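Local coordinates for neurotoxin (Clostridium botulinum, PDB 2QN0), which is the zinc protease light chain of botulinum neurotoxin serotype C1, which probably cleaves the neuronal SNARE proteins syntaxin and SNAP-25, at residues Leu26-Asn31 with Arg49-Ser54; Ile157-Arg162 with Leu189-Ile194. All blocks are in the same frame, centred on the assembly; numbering follows the deposited sequence.

Contact 1: Leu26-Asn31 with Arg49-Ser54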
ATOM      1  N   LEU A  26       4.695 -14.379  -9.046  1.00 24.13           N
ATOM      2  CA  LEU A  26       4.383 -13.095  -9.667  1.00 23.95           C
ATOM      3  C   LEU A  26       5.593 -12.214  -9.956  1.00 23.95           C
ATOM      4  O   LEU A  26       5.518 -11.316 -10.794  1.00 24.36           O
ATOM      5  CB  LEU A  26       3.403 -12.314  -8.787  1.00 23.32           C
ATOM      6  CG  LEU A  26       1.973 -12.859  -8.700  1.00 23.66           C
ATOM      7  CD1 LEU A  26       1.229 -12.172  -7.572  1.00 23.21           C
ATOM      8  CD2 LEU A  26       1.259 -12.643 -10.031  1.00 24.22           C
ATOM      9  N   ASN A  27       6.708 -12.462  -9.273  1.00 22.67           N
ATOM     10  CA  ASN A  27       7.902 -11.642  -9.476  1.00 22.04           C
ATOM     11  C   ASN A  27       8.777 -12.185 -10.603  1.00 23.78           C
ATOM     12  O   ASN A  27       9.503 -13.164 -10.420  1.00 23.99           O
ATOM     13  CB  ASN A  27       8.715 -11.567  -8.177  1.00 20.73           C
ATOM     14  CG  ASN A  27       9.777 -10.485  -8.217  1.00 19.69           C
ATOM     15  OD1 ASN A  27      10.000  -9.854  -9.251  1.00 20.60           O
ATOM     16  ND2 ASN A  27      10.446 -10.269  -7.085  1.00 19.41           N
ATOM     17  N   THR A  28       8.715 -11.540 -11.765  1.00 23.31           N
ATOM     18  CA  THR A  28       9.497 -11.981 -12.919  1.00 25.10           C
ATOM     19  C   THR A  28      11.000 -11.827 -12.710  1.00 25.62           C
ATOM     20  O   THR A  28      11.798 -12.343 -13.489  1.00 26.93           O
ATOM     21  CB  THR A  28       9.095 -11.215 -14.199  1.00 25.27           C
ATOM     22  OG1 THR A  28       9.400  -9.824 -14.046  1.00 24.65           O
ATOM     23  CG2 THR A  28       7.609 -11.380 -14.470  1.00 25.17           C
ATOM     24  N   LEU A  29      11.386 -11.111 -11.661  1.00 24.05           N
ATOM     25  CA  LEU A  29      12.799 -10.910 -11.352  1.00 25.52           C
ATOM     26  C   LEU A  29      13.341 -12.041 -10.481  1.00 26.70           C
ATOM     27  O   LEU A  29      14.556 -12.212 -10.357  1.00 28.24           O
ATOM     28  CB  LEU A  29      12.998  -9.581 -10.619  1.00 22.40           C
ATOM     29  CG  LEU A  29      12.905  -8.286 -11.429  1.00 21.26           C
ATOM     30  CD1 LEU A  29      12.801  -7.096 -10.488  1.00 22.19           C
ATOM     31  CD2 LEU A  29      14.132  -8.151 -12.317  1.00 21.36           C
ATOM     32  N   ALA A  30      12.443 -12.814  -9.882  1.00 28.46           N
ATOM     33  CA  ALA A  30      12.851 -13.902  -8.997  1.00 30.74           C
ATOM     34  C   ALA A  30      12.906 -15.262  -9.678  1.00 32.78           C
ATOM     35  O   ALA A  30      11.932 -15.703 -10.288  1.00 33.46           O
ATOM     36  CB  ALA A  30      11.921 -13.962  -7.792  1.00 28.61           C
ATOM     37  N   ASN A  31      14.054 -15.925  -9.563  1.00 34.55           N
ATOM     38  CA  ASN A  31      14.238 -17.244 -10.158  1.00 36.94           C
ATOM     39  C   ASN A  31      14.176 -18.327  -9.084  1.00 36.21           C
ATOM     40  O   ASN A  31      14.110 -19.516  -9.392  1.00 37.45           O
ATOM     41  CB  ASN A  31      15.579 -17.313 -10.894  1.00 41.12           C
ATOM     42  CG  ASN A  31      15.673 -16.309 -12.028  1.00 46.29           C
ATOM     43  OD1 ASN A  31      15.698 -15.098 -11.801  1.00 49.22           O
ATOM     44  ND2 ASN A  31      15.716 -16.807 -13.258  1.00 49.23           N
ATOM     45  N   ARG A  49      13.529  -6.321  -5.289  1.00 17.81           N
ATOM     46  CA  ARG A  49      12.974  -5.528  -6.380  1.00 19.05           C
ATOM     47  C   ARG A  49      11.878  -6.430  -6.950  1.00 19.05           C
ATOM     48  O   ARG A  49      11.987  -7.658  -6.886  1.00 19.03           O
ATOM     49  CB  ARG A  49      14.042  -5.224  -7.442  1.00 20.07           C
ATOM     50  CG  ARG A  49      15.146  -4.287  -6.958  1.00 19.25           C
ATOM     51  CD  ARG A  49      14.593  -2.912  -6.571  1.00 20.57           C
ATOM     52  NE  ARG A  49      14.169  -2.133  -7.736  1.00 20.99           N
ATOM     53  CZ  ARG A  49      15.002  -1.481  -8.543  1.00 24.20           C
ATOM     54  NH1 ARG A  49      16.309  -1.507  -8.312  1.00 22.74           N
ATOM     55  NH2 ARG A  49      14.530  -0.798  -9.582  1.00 21.65           N
ATOM     56  N   PHE A  50      10.830  -5.827  -7.504  1.00 19.25           N
ATOM     57  CA  PHE A  50       9.688  -6.575  -8.028  1.00 19.06           C
ATOM     58  C   PHE A  50       9.323  -6.143  -9.446  1.00 19.03           C
ATOM     59  O   PHE A  50       9.391  -4.964  -9.778  1.00 19.70           O
ATOM     60  CB  PHE A  50       8.485  -6.343  -7.096  1.00 17.60           C
ATOM     61  CG  PHE A  50       7.238  -7.106  -7.475  1.00 18.48           C
ATOM     62  CD1 PHE A  50       7.085  -8.443  -7.119  1.00 20.31           C
ATOM     63  CD2 PHE A  50       6.199  -6.470  -8.150  1.00 19.62           C
ATOM     64  CE1 PHE A  50       5.912  -9.138  -7.425  1.00 21.24           C
ATOM     65  CE2 PHE A  50       5.020  -7.157  -8.462  1.00 18.30           C
ATOM     66  CZ  PHE A  50       4.877  -8.493  -8.097  1.00 19.59           C
ATOM     67  N   SER A  51       8.935  -7.099 -10.281  1.00 19.46           N
ATOM     68  CA  SER A  51       8.535  -6.775 -11.644  1.00 20.66           C
ATOM     69  C   SER A  51       7.468  -7.723 -12.159  1.00 21.68           C
ATOM     70  O   SER A  51       7.379  -8.875 -11.729  1.00 20.41           O
ATOM     71  CB  SER A  51       9.736  -6.806 -12.591  1.00 23.90           C
ATOM     72  OG  SER A  51       9.329  -6.498 -13.917  1.00 23.01           O
ATOM     73  N   ARG A  52       6.649  -7.220 -13.078  1.00 22.73           N
ATOM     74  CA  ARG A  52       5.586  -8.005 -13.687  1.00 24.92           C
ATOM     75  C   ARG A  52       5.843  -8.144 -15.184  1.00 27.15           C
ATOM     76  O   ARG A  52       5.078  -8.794 -15.895  1.00 27.41           O
ATOM     77  CB  ARG A  52       4.230  -7.330 -13.454  1.00 24.35           C
ATOM     78  CG  ARG A  52       3.763  -7.371 -12.002  1.00 23.78           C
ATOM     79  CD  ARG A  52       3.509  -8.807 -11.577  1.00 24.74           C
ATOM     80  NE  ARG A  52       2.498  -9.425 -12.427  1.00 27.23           N
ATOM     81  CZ  ARG A  52       2.654 -10.585 -13.054  1.00 28.13           C
ATOM     82  NH1 ARG A  52       3.786 -11.268 -12.929  1.00 26.84           N
ATOM     83  NH2 ARG A  52       1.680 -11.058 -13.817  1.00 29.46           N
ATOM     84  N   ASN A  53       6.927  -7.537 -15.655  1.00 29.34           N
ATOM     85  CA  ASN A  53       7.278  -7.598 -17.073  1.00 33.09           C
ATOM     86  C   ASN A  53       8.151  -8.804 -17.405  1.00 34.35           C
ATOM     87  O   ASN A  53       9.088  -9.125 -16.674  1.00 35.12           O
ATOM     88  CB  ASN A  53       8.017  -6.324 -17.495  1.00 33.42           C
ATOM     89  CG  ASN A  53       7.162  -5.082 -17.369  1.00 35.81           C
ATOM     90  OD1 ASN A  53       6.060  -5.014 -17.917  1.00 37.48           O
ATOM     91  ND2 ASN A  53       7.669  -4.086 -16.653  1.00 34.68           N
ATOM     92  N   SER A  54       7.844  -9.472 -18.513  1.00 36.30           N
ATOM     93  CA  SER A  54       8.633 -10.621 -18.938  1.00 38.34           C
ATOM     94  C   SER A  54      10.009 -10.095 -19.343  1.00 38.79           C
ATOM     95  O   SER A  54      10.123  -8.969 -19.828  1.00 38.41           O
ATOM     96  CB  SER A  54       7.959 -11.317 -20.124  1.00 38.89           C
ATOM     97  OG  SER A  54       7.760 -10.414 -21.197  1.00 41.07           O
TER
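With CG swung anti to the backbone N (chi1 -167°), Asn27 presents its amide flank to the backbone of Arg49-Ser51, and the same anti setting in Phe50 (chi1 -177°) lays the phenyl ring beside that amide, CD1 3.6 Å from Asn27 CG. Amide and ring slide past each other in opposite directions. The carboxamide is gripped at both ends. Asn27 ND2 donates to Arg49 O at 3.0 Å, in the carbonyl plane on a lone pair, and also to Glu34. Asn27 OD1 accepts from Ser51 N at 3.1 Å and, on the opposite face of the amide, from Leu29 N, which closes an Asx turn within the type I beta turn Asn27-Ala30. These bonds should leave the amide little freedom to rotate.

The backbone adds Thr28 N to Ser51 O at 3.0 Å, while Thr28 OG1 gives its proton to Asn53 O at 2.7 Å, from above that carbonyl's plane. Arg52, bent at chi2 and chi3, curls back so that NH1 reaches Leu26 O at 2.7 Å; Leu26 CD2 lies over the centre of one guanidinium face. Leu29 CD1 packs against Arg49 CB and Ser51 CB.

The contact thus pins the loop between strands 19-23 and 34-38 to the loop that follows strand 43-46. Ser51 OG forms an ST turn with Asn53 N and bonds Glu163, and Leu26 and Phe50 both rest on Ile191 of strand 190-193.

Contact 2: Ile157-Arg162 with Leu189-Ile194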
ATOM      1  N   ILE A 157       1.560  -7.632   0.894  1.00 14.77           N
ATOM      2  CA  ILE A 157       2.982  -7.943   0.793  1.00 15.11           C
ATOM      3  C   ILE A 157       3.672  -6.672   0.316  1.00 15.23           C
ATOM      4  O   ILE A 157       3.354  -6.149  -0.753  1.00 17.16           O
ATOM      5  CB  ILE A 157       3.287  -9.050  -0.237  1.00 15.52           C
ATOM      6  CG1 ILE A 157       2.624 -10.362   0.175  1.00 14.29           C
ATOM      7  CG2 ILE A 157       4.807  -9.244  -0.345  1.00 17.49           C
ATOM      8  CD1 ILE A 157       2.863 -11.495  -0.811  1.00 16.69           C
ATOM      9  N   ILE A 158       4.591  -6.157   1.122  1.00 14.21           N
ATOM     10  CA  ILE A 158       5.334  -4.967   0.735  1.00 15.33           C
ATOM     11  C   ILE A 158       6.644  -5.440   0.115  1.00 16.13           C
ATOM     12  O   ILE A 158       7.337  -6.279   0.691  1.00 17.12           O
ATOM     13  CB  ILE A 158       5.645  -4.084   1.956  1.00 16.34           C
ATOM     14  CG1 ILE A 158       4.334  -3.546   2.537  1.00 18.67           C
ATOM     15  CG2 ILE A 158       6.588  -2.950   1.557  1.00 16.75           C
ATOM     16  CD1 ILE A 158       4.492  -2.835   3.839  1.00 22.56           C
ATOM     17  N   THR A 159       6.968  -4.926  -1.068  1.00 15.86           N
ATOM     18  CA  THR A 159       8.211  -5.297  -1.739  1.00 17.00           C
ATOM     19  C   THR A 159       8.972  -4.031  -2.082  1.00 16.50           C
ATOM     20  O   THR A 159       8.471  -2.919  -1.891  1.00 15.45           O
ATOM     21  CB  THR A 159       7.974  -6.032  -3.081  1.00 18.68           C
ATOM     22  OG1 THR A 159       7.541  -5.090  -4.074  1.00 19.31           O
ATOM     23  CG2 THR A 159       6.925  -7.116  -2.929  1.00 19.32           C
ATOM     24  N   GLY A 160      10.186  -4.212  -2.586  1.00 16.21           N
ATOM     25  CA  GLY A 160      10.984  -3.079  -3.000  1.00 15.72           C
ATOM     26  C   GLY A 160      10.380  -2.566  -4.296  1.00 16.96           C
ATOM     27  O   GLY A 160       9.457  -3.184  -4.836  1.00 16.96           O
ATOM     28  N   PRO A 161      10.895  -1.458  -4.838  1.00 17.01           N
ATOM     29  CA  PRO A 161      10.400  -0.852  -6.078  1.00 18.38           C
ATOM     30  C   PRO A 161      10.465  -1.728  -7.318  1.00 18.29           C
ATOM     31  O   PRO A 161      11.213  -2.708  -7.382  1.00 17.92           O
ATOM     32  CB  PRO A 161      11.287   0.383  -6.247  1.00 18.24           C
ATOM     33  CG  PRO A 161      11.763   0.678  -4.867  1.00 19.33           C
ATOM     34  CD  PRO A 161      12.030  -0.688  -4.304  1.00 17.48           C
ATOM     35  N   ARG A 162       9.667  -1.353  -8.311  1.00 16.94           N
ATOM     36  CA  ARG A 162       9.665  -2.045  -9.587  1.00 19.05           C
ATOM     37  C   ARG A 162      10.728  -1.303 -10.397  1.00 19.70           C
ATOM     38  O   ARG A 162      11.674  -0.764  -9.818  1.00 20.80           O
ATOM     39  CB  ARG A 162       8.299  -1.929 -10.265  1.00 17.97           C
ATOM     40  CG  ARG A 162       7.150  -2.555  -9.470  1.00 19.58           C
ATOM     41  CD  ARG A 162       5.947  -2.773 -10.374  1.00 21.47           C
ATOM     42  NE  ARG A 162       4.766  -3.272  -9.670  1.00 23.86           N
ATOM     43  CZ  ARG A 162       3.681  -3.734 -10.288  1.00 24.32           C
ATOM     44  NH1 ARG A 162       3.636  -3.761 -11.615  1.00 26.24           N
ATOM     45  NH2 ARG A 162       2.642  -4.164  -9.589  1.00 24.16           N
ATOM     46  N   LEU A 189      -5.504 -10.107  -2.244  1.00 13.86           N
ATOM     47  CA  LEU A 189      -4.159  -9.821  -1.758  1.00 14.76           C
ATOM     48  C   LEU A 189      -3.571  -8.652  -2.547  1.00 14.36           C
ATOM     49  O   LEU A 189      -3.726  -8.580  -3.767  1.00 14.03           O
ATOM     50  CB  LEU A 189      -3.273 -11.064  -1.932  1.00 14.01           C
ATOM     51  CG  LEU A 189      -1.784 -10.954  -1.595  1.00 17.10           C
ATOM     52  CD1 LEU A 189      -1.248 -12.334  -1.241  1.00 17.56           C
ATOM     53  CD2 LEU A 189      -1.019 -10.354  -2.775  1.00 18.11           C
ATOM     54  N   SER A 190      -2.901  -7.740  -1.845  1.00 13.73           N
ATOM     55  CA  SER A 190      -2.271  -6.588  -2.485  1.00 14.48           C
ATOM     56  C   SER A 190      -0.756  -6.672  -2.353  1.00 15.04           C
ATOM     57  O   SER A 190      -0.244  -7.133  -1.339  1.00 14.17           O
ATOM     58  CB  SER A 190      -2.707  -5.273  -1.824  1.00 14.67           C
ATOM     59  OG  SER A 190      -4.064  -4.952  -2.073  1.00 16.72           O
ATOM     60  N   ILE A 191      -0.050  -6.234  -3.387  1.00 14.33           N
ATOM     61  CA  ILE A 191       1.405  -6.173  -3.335  1.00 14.73           C
ATOM     62  C   ILE A 191       1.737  -4.700  -3.519  1.00 14.25           C
ATOM     63  O   ILE A 191       1.300  -4.071  -4.486  1.00 14.84           O
ATOM     64  CB  ILE A 191       2.085  -6.994  -4.454  1.00 15.01           C
ATOM     65  CG1 ILE A 191       1.925  -8.491  -4.164  1.00 17.81           C
ATOM     66  CG2 ILE A 191       3.571  -6.619  -4.542  1.00 17.51           C
ATOM     67  CD1 ILE A 191       2.623  -9.403  -5.164  1.00 18.97           C
ATOM     68  N   ILE A 192       2.476  -4.149  -2.565  1.00 14.12           N
ATOM     69  CA  ILE A 192       2.889  -2.752  -2.602  1.00 13.22           C
ATOM     70  C   ILE A 192       4.387  -2.717  -2.894  1.00 15.06           C
ATOM     71  O   ILE A 192       5.175  -3.244  -2.113  1.00 17.45           O
ATOM     72  CB  ILE A 192       2.647  -2.062  -1.235  1.00 14.00           C
ATOM     73  CG1 ILE A 192       1.145  -1.992  -0.936  1.00 13.91           C
ATOM     74  CG2 ILE A 192       3.264  -0.660  -1.240  1.00 14.88           C
ATOM     75  CD1 ILE A 192       0.817  -1.412   0.442  1.00 13.18           C
ATOM     76  N   SER A 193       4.772  -2.114  -4.017  1.00 14.04           N
ATOM     77  CA  SER A 193       6.188  -2.010  -4.398  1.00 15.32           C
ATOM     78  C   SER A 193       6.583  -0.563  -4.140  1.00 17.06           C
ATOM     79  O   SER A 193       6.023   0.365  -4.736  1.00 15.51           O
ATOM     80  CB  SER A 193       6.362  -2.382  -5.868  1.00 15.79           C
ATOM     81  OG  SER A 193       5.908  -3.708  -6.082  1.00 18.78           O
ATOM     82  N   ILE A 194       7.575  -0.369  -3.277  1.00 15.50           N
ATOM     83  CA  ILE A 194       7.924   0.981  -2.874  1.00 15.56           C
ATOM     84  C   ILE A 194       9.272   1.094  -2.163  1.00 16.61           C
ATOM     85  O   ILE A 194       9.841   0.098  -1.717  1.00 17.75           O
ATOM     86  CB  ILE A 194       6.836   1.450  -1.882  1.00 16.36           C
ATOM     87  CG1 ILE A 194       7.024   2.907  -1.469  1.00 17.36           C
ATOM     88  CG2 ILE A 194       6.880   0.548  -0.642  1.00 16.30           C
ATOM     89  CD1 ILE A 194       5.919   3.396  -0.540  1.00 17.49           C
TER
HETATM   90  O   HOH W   1       3.375  -3.721  -7.094  1.00 28.17           O
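Ile157 and Ile191 pair side by side in two parallel strands, 157-159 and 190-193, neighbours in the mixed beta-sheet of the clostridial neurotoxin zinc protease. The strand directions differ by 21°. Four backbone bonds tie them in the staggered parallel pattern: Ile157 N to Ser190 O, Ile192 N to Ile157 O, Thr159 N to Ile192 O at 2.7 Å, and Ile194 N to Thr159 O, the last continuing the pairing just beyond the strands.

The tight part is largely apolar. On one face Ile158 and Ile194 lie alongside each other, pointing the same way, with their CG2 methyls 4.1 Å apart, and Ile192 joins them. This face packs on helix 223-238, which carries the HExxH motif and the zinc ligands His229 and His233; Ile192 touches Glu230, its side chain about 9 Å from the metal. On the other face Thr159 CG2 meets Ile191 CG2 at 3.8 Å, and Ile157 CD1 reaches Leu189 CD1 at 4.2 Å. A buried polar spot interrupts this Ile157/Ile191 face: Thr159 OG1, set between its backbone N and carbonyl carbon (chi1 74°), sits 2.9 Å from Ser193 OG. The same Thr159 OG1 donates to Gly160 O at 2.8 Å, on a lone pair in that carbonyl's plane.

The looser part is confined to the partly exposed Arg162 and its water. The arginine chain, extended from CG to NE, runs past Ser193, CG lying against Ser193 CB, and carries the guanidinium to a water held at its edge, in plane. That water bonds Ser193 OG, reaches Ile191 O only weakly, and accepts from Arg162 NH2 at 2.6 Å.

Contact 1 closes before contact 2 opens along the chain, and their centres lie 11 Å apart. They share the mixed sheet: strand 43-46, which leads into Arg49-Ser54, runs parallel beside strand 156-159, which in turn borders strand 190-193. Contact 1 is partly buried, about 18 Å from the centre of the chain, whereas contact 2 is buried about 7 Å from it. Arg49 joins them directly, with probable hydrogen bonds from NE to Pro161 O and from NH2 to Arg162 O, and Phe50 CB packs against Thr159 OG1. Connected contacts thus run from the loops of contact 1 to the strands backing the zinc-binding helix 223-238.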